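PDB 5XNE: alpha-acetolactate decarboxylase from Bacillus subtilis subsp. subtilis str. 168, which converts acetolactate into acetoin with release of carbon dioxide, a step on the way from pyruvate to butane-2,3-diol. Local coordinates for residues 31-36 against 154-159; 35-40 against 124-129. One frame throughout, in Å; residues are numbered along the deposited sequence.

How the contacts relate
Both contacts start from strand 33-37 and share Ile35 and Gly36. In contact 1 the first part of that strand lies across strand 151-160, about 6 Å from the centre of the chain and wholly buried. Contact 2 begins at Thr37 and continues to Lys40, meeting the loop between strand 117-124 and helix 136-139, nearer the surface. The contact centres are 15 Å apart. That loop follows strand 117-124, an antiparallel neighbour of strand 151-160. Along the chain strand 33-37 comes first, then the 124-129 loop, then strand 151-160, so distant parts of the chain are brought together beside the bound zinc, about 5 Å from the side chain of Ile35 and about 7 Å from that of Thr37.

Contact 1 of 2, residues 31-36 against 154-159; sequences GDFGIG and TIVGFL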
loop_
_atom_site.group_PDB
_atom_site.type_symbol
_atom_site.label_atom_id
_atom_site.label_comp_id
_atom_site.label_asym_id
_atom_site.label_seq_id
_atom_site.Cartn_x
_atom_site.Cartn_y
_atom_site.Cartn_z
ATOM N N GLY B 31 -8.134 -3.704 -15.875
ATOM C CA GLY B 31 -8.807 -2.432 -15.987
ATOM C C GLY B 31 -9.040 -1.989 -17.409
ATOM O O GLY B 31 -8.526 -2.587 -18.358
ATOM N N ASP B 32 -9.823 -0.927 -17.538
ATOM C CA ASP B 32 -10.018 -0.271 -18.824
ATOM C C ASP B 32 -9.570 1.185 -18.782
ATOM O O ASP B 32 -9.852 1.957 -19.688
ATOM C CB ASP B 32 -11.486 -0.347 -19.248
ATOM C CG ASP B 32 -12.441 0.155 -18.178
ATOM O OD1 ASP B 32 -12.086 1.050 -17.378
ATOM O OD2 ASP B 32 -13.587 -0.361 -18.143
ATOM N N PHE B 33 -8.843 1.538 -17.722
ATOM C CA PHE B 33 -8.477 2.913 -17.418
ATOM C C PHE B 33 -7.147 2.871 -16.672
ATOM O O PHE B 33 -6.983 2.043 -15.796
ATOM C CB PHE B 33 -9.575 3.535 -16.554
ATOM C CG PHE B 33 -9.336 4.956 -16.130
ATOM C CD1 PHE B 33 -8.466 5.260 -15.076
ATOM C CD2 PHE B 33 -10.060 5.985 -16.716
ATOM C CE1 PHE B 33 -8.287 6.558 -14.658
ATOM C CE2 PHE B 33 -9.898 7.291 -16.291
ATOM C CZ PHE B 33 -9.021 7.576 -15.237
ATOM N N GLY B 34 -6.207 3.735 -17.025
ATOM C CA GLY B 34 -4.986 3.806 -16.232
ATOM C C GLY B 34 -3.893 4.689 -16.790
ATOM O O GLY B 34 -4.027 5.263 -17.882
ATOM N N ILE B 35 -2.814 4.807 -16.009
ATOM C CA ILE B 35 -1.647 5.624 -16.369
ATOM C C ILE B 35 -0.387 4.914 -15.897
ATOM O O ILE B 35 -0.443 3.962 -15.126
ATOM C CB ILE B 35 -1.687 7.042 -15.744
ATOM C CG1 ILE B 35 -1.735 6.968 -14.214
ATOM C CG2 ILE B 35 -2.870 7.848 -16.280
ATOM C CD1 ILE B 35 -1.510 8.313 -13.523
ATOM N N GLY B 36 0.759 5.371 -16.380
ATOM C CA GLY B 36 2.010 4.787 -15.931
ATOM C C GLY B 36 3.096 5.064 -16.936
ATOM O O GLY B 36 3.073 6.069 -17.661
ATOM N N THR B 154 -8.385 14.719 -23.190
ATOM C CA THR B 154 -8.761 14.072 -21.949
ATOM C C THR B 154 -7.593 14.083 -20.984
ATOM O O THR B 154 -6.503 13.668 -21.343
ATOM C CB THR B 154 -9.197 12.615 -22.189
ATOM O OG1 THR B 154 -10.353 12.595 -23.040
ATOM C CG2 THR B 154 -9.526 11.898 -20.870
ATOM N N ILE B 155 -7.828 14.580 -19.775
ATOM C CA ILE B 155 -6.895 14.388 -18.663
ATOM C C ILE B 155 -7.437 13.244 -17.828
ATOM O O ILE B 155 -8.619 13.203 -17.512
ATOM C CB ILE B 155 -6.742 15.639 -17.806
ATOM C CG1 ILE B 155 -6.016 16.738 -18.591
ATOM C CG2 ILE B 155 -5.991 15.316 -16.513
ATOM C CD1 ILE B 155 -5.847 18.043 -17.831
ATOM N N VAL B 156 -6.574 12.302 -17.481
ATOM C CA VAL B 156 -6.990 11.093 -16.804
ATOM C C VAL B 156 -5.920 10.644 -15.808
ATOM O O VAL B 156 -4.718 10.721 -16.089
ATOM C CB VAL B 156 -7.257 10.027 -17.843
ATOM C CG1 VAL B 156 -6.181 10.070 -18.750
ATOM C CG2 VAL B 156 -7.158 8.707 -17.297
ATOM N N GLY B 157 -6.359 10.181 -14.644
ATOM C CA GLY B 157 -5.406 9.696 -13.661
ATOM C C GLY B 157 -6.081 9.335 -12.369
ATOM O O GLY B 157 -7.242 8.922 -12.354
ATOM N N PHE B 158 -5.336 9.477 -11.274
ATOM C CA PHE B 158 -5.785 8.971 -9.986
ATOM C C PHE B 158 -5.525 9.961 -8.873
ATOM O O PHE B 158 -4.564 10.733 -8.916
ATOM C CB PHE B 158 -5.083 7.653 -9.649
ATOM C CG PHE B 158 -5.392 6.538 -10.608
ATOM C CD1 PHE B 158 -6.540 5.775 -10.452
ATOM C CD2 PHE B 158 -4.535 6.255 -11.662
ATOM C CE1 PHE B 158 -6.835 4.747 -11.327
ATOM C CE2 PHE B 158 -4.827 5.223 -12.549
ATOM C CZ PHE B 158 -5.972 4.463 -12.374
ATOM N N LEU B 159 -6.411 9.933 -7.881
ATOM C CA LEU B 159 -6.132 10.559 -6.589
ATOM C C LEU B 159 -5.769 9.470 -5.593
ATOM O O LEU B 159 -6.495 8.488 -5.427
ATOM C CB LEU B 159 -7.321 11.370 -6.073
ATOM C CG LEU B 159 -6.933 12.196 -4.824
ATOM C CD1 LEU B 159 -6.327 13.595 -5.119
ATOM C CD2 LEU B 159 -8.071 12.270 -3.845
#
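The Phe33 ring turns its edge to the face of Phe158 in an offset edge-to-face pair, with centroids 5.5 Å apart and planes at 84°. Phe33 CD1 makes the closest approach, 3.8 Å from Phe158 CZ. The carbonyl of Gly157 lies at the same rim of Phe33, its O 3.5 Å from CE1 and near the ring plane. Phe158 in turn offers its own edge to the other strand: CG1 of Ile35 sits 3.9 Å from CD2, and the CA of Gly34 is close to CE2. Phe33 reaches its partner because CG stands anti to the backbone N (chi1 179°), which carries the ring over to strand 154-159. The CB of Ile35 is directed toward that strand, and its CG2 rests 3.4 Å from Val156 O. Across from Gly157, which has no side chain, the backbones approach to 6.2 Å between its CA and that of Ile35. Phe48 and Ala111 from flanking strands also touch Phe33. With strand axes 6.4 Å apart and crossing at -83°, this is the near-orthogonal face-to-face packing of beta strands in a hydrophobic core, here beside the zinc site, where Ile35 touches the metal ligands His173 and His175.

Contact 2 of 2, residues 35-40 against 124-129; sequences IGTFNK and RTVELQ
Lys40 lays its aliphatic chain alongside Leu128, the two side chains pointing the same way, with Lys40 CE 3.7 Å from Leu128 CD2. The lysine chain bends at chi3 (71°), which keeps CE close to the backbone of the other segment, 3.3 Å from Gln129 O. Its amino group finds a partner in the hydroxyl of Tyr133. The backbone joins the segments more firmly: Gln129 N donates to Lys40 O over 2.7 Å, in the carbonyl plane, with an N-H...O angle of 148°. The same oxygen receives a CA-H...O contact from Leu128 CA at 3.3 Å, so two neighbouring residues close on one carbonyl. Gln129 then folds back on its own segment. Bent at chi2, it brings NE2 to within 2.9 Å of Glu127 O, a bond tilted 32° from the carbonyl plane, while its CB and CG pack against Lys40 O. An alanine at Gln129 would keep the backbone bond but is likely to leave Glu127 O without its side-chain donor and to remove the CG contact with Lys40 O. Further in, Val126 and Thr37 cross at about a right angle in a separate hydroxyl-methyl contact, Val126 CG2 lying 3.6 Å from Thr37 OG1, a hydroxyl hydrogen-bonded to the carbonyl of Gly43. Thus a single backbone hydrogen bond, with the Lys40 CE-Leu128 CD2 contact beside it, joins the segments without a salt bridge. Gln129 O is buried against the lysine chain with no hydrogen-bond partner in the model, while NZ is engaged by Tyr133, so the pairing of these two segments probably depends little on charge.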
loop_
_atom_site.group_PDB
_atom_site.type_symbol
_atom_site.label_atom_id
_atom_site.label_comp_id
_atom_site.label_asym_id
_atom_site.label_seq_id
_atom_site.Cartn_x
_atom_site.Cartn_y
_atom_site.Cartn_z
ATOM N N ILE B 35 -2.814 4.807 -16.009
ATOM C CA ILE B 35 -1.647 5.624 -16.369
ATOM C C ILE B 35 -0.387 4.914 -15.897
ATOM O O ILE B 35 -0.443 3.962 -15.126
ATOM C CB ILE B 35 -1.687 7.042 -15.744
ATOM C CG1 ILE B 35 -1.735 6.968 -14.214
ATOM C CG2 ILE B 35 -2.870 7.848 -16.280
ATOM C CD1 ILE B 35 -1.510 8.313 -13.523
ATOM N N GLY B 36 0.759 5.371 -16.380
ATOM C CA GLY B 36 2.010 4.787 -15.931
ATOM C C GLY B 36 3.096 5.064 -16.936
ATOM O O GLY B 36 3.073 6.069 -17.661
ATOM N N THR B 37 4.084 4.181 -16.960
ATOM C CA THR B 37 5.159 4.312 -17.930
ATOM C C THR B 37 5.479 2.929 -18.485
ATOM O O THR B 37 4.755 1.964 -18.247
ATOM C CB THR B 37 6.400 4.989 -17.303
ATOM O OG1 THR B 37 7.380 5.253 -18.316
ATOM C CG2 THR B 37 7.021 4.122 -16.195
ATOM N N PHE B 38 6.544 2.855 -19.271
ATOM C CA PHE B 38 6.934 1.635 -19.964
ATOM C C PHE B 38 8.353 1.258 -19.576
ATOM O O PHE B 38 9.066 2.072 -18.994
ATOM C CB PHE B 38 6.868 1.819 -21.478
ATOM C CG PHE B 38 5.482 2.050 -22.005
ATOM C CD1 PHE B 38 4.872 3.290 -21.879
ATOM C CD2 PHE B 38 4.809 1.034 -22.657
ATOM C CE1 PHE B 38 3.590 3.489 -22.364
ATOM C CE2 PHE B 38 3.531 1.240 -23.162
ATOM C CZ PHE B 38 2.924 2.461 -23.009
ATOM N N ASN B 39 8.763 0.048 -19.930
ATOM C CA ASN B 39 10.144 -0.346 -19.690
ATOM C C ASN B 39 11.100 0.640 -20.343
ATOM O O ASN B 39 10.806 1.221 -21.400
ATOM C CB ASN B 39 10.397 -1.770 -20.182
ATOM C CG ASN B 39 10.055 -2.808 -19.119
ATOM O OD1 ASN B 39 9.265 -2.535 -18.197
ATOM N ND2 ASN B 39 10.646 -3.999 -19.229
ATOM N N LYS B 40 12.224 0.854 -19.666
ATOM C CA LYS B 40 13.250 1.821 -20.060
ATOM C C LYS B 40 12.772 3.276 -19.980
ATOM O O LYS B 40 13.474 4.169 -20.447
ATOM C CB LYS B 40 13.762 1.523 -21.481
ATOM C CG LYS B 40 13.955 0.045 -21.793
ATOM C CD LYS B 40 14.680 -0.141 -23.131
ATOM C CE LYS B 40 16.139 0.284 -22.997
ATOM N NZ LYS B 40 16.878 -0.492 -21.954
ATOM N N ARG B 124 5.124 16.574 -19.552
ATOM C CA ARG B 124 6.405 15.969 -19.891
ATOM C C ARG B 124 6.189 14.581 -20.478
ATOM O O ARG B 124 5.151 13.955 -20.254
ATOM C CB ARG B 124 7.310 15.838 -18.671
ATOM C CG ARG B 124 6.752 14.885 -17.610
ATOM C CD ARG B 124 7.605 13.615 -17.480
ATOM N NE ARG B 124 6.934 12.596 -16.677
ATOM C CZ ARG B 124 7.177 12.458 -15.381
ATOM N NH1 ARG B 124 8.088 13.267 -14.823
ATOM N NH2 ARG B 124 6.551 11.525 -14.657
ATOM N N THR B 125 7.179 14.081 -21.208
ATOM C CA THR B 125 7.195 12.668 -21.570
ATOM C C THR B 125 8.563 12.113 -21.228
ATOM O O THR B 125 9.565 12.532 -21.806
ATOM C CB THR B 125 6.907 12.420 -23.060
ATOM O OG1 THR B 125 7.875 13.121 -23.857
ATOM C CG2 THR B 125 5.503 12.881 -23.437
ATOM N N VAL B 126 8.622 11.190 -20.278
ATOM C CA VAL B 126 9.896 10.515 -20.014
ATOM C C VAL B 126 10.339 9.798 -21.288
ATOM O O VAL B 126 9.510 9.330 -22.081
ATOM C CB VAL B 126 9.817 9.499 -18.846
ATOM C CG1 VAL B 126 9.641 10.223 -17.504
ATOM C CG2 VAL B 126 8.718 8.473 -19.089
ATOM N N GLU B 127 11.652 9.735 -21.487
ATOM C CA GLU B 127 12.231 9.158 -22.697
ATOM C C GLU B 127 13.071 7.934 -22.398
ATOM O O GLU B 127 13.622 7.802 -21.299
ATOM C CB GLU B 127 13.123 10.169 -23.419
ATOM C CG GLU B 127 12.432 11.383 -23.956
ATOM C CD GLU B 127 13.401 12.272 -24.728
ATOM O OE1 GLU B 127 14.382 12.753 -24.119
ATOM O OE2 GLU B 127 13.196 12.463 -25.945
ATOM N N LEU B 128 13.198 7.079 -23.404
ATOM C CA LEU B 128 13.944 5.827 -23.280
ATOM C C LEU B 128 15.338 6.059 -22.700
ATOM O O LEU B 128 16.089 6.927 -23.152
ATOM C CB LEU B 128 14.023 5.119 -24.647
ATOM C CG LEU B 128 14.617 3.704 -24.823
ATOM C CD1 LEU B 128 14.358 3.170 -26.223
ATOM C CD2 LEU B 128 16.115 3.641 -24.581
ATOM N N GLN B 129 15.662 5.251 -21.695
ATOM C CA GLN B 129 16.928 5.297 -20.982
ATOM C C GLN B 129 17.830 4.156 -21.409
ATOM O O GLN B 129 17.350 3.084 -21.758
ATOM C CB GLN B 129 16.690 5.213 -19.468
ATOM C CG GLN B 129 15.762 6.293 -18.924
ATOM C CD GLN B 129 16.425 7.656 -18.911
ATOM O OE1 GLN B 129 17.490 7.836 -18.310
ATOM N NE2 GLN B 129 15.802 8.629 -19.576
#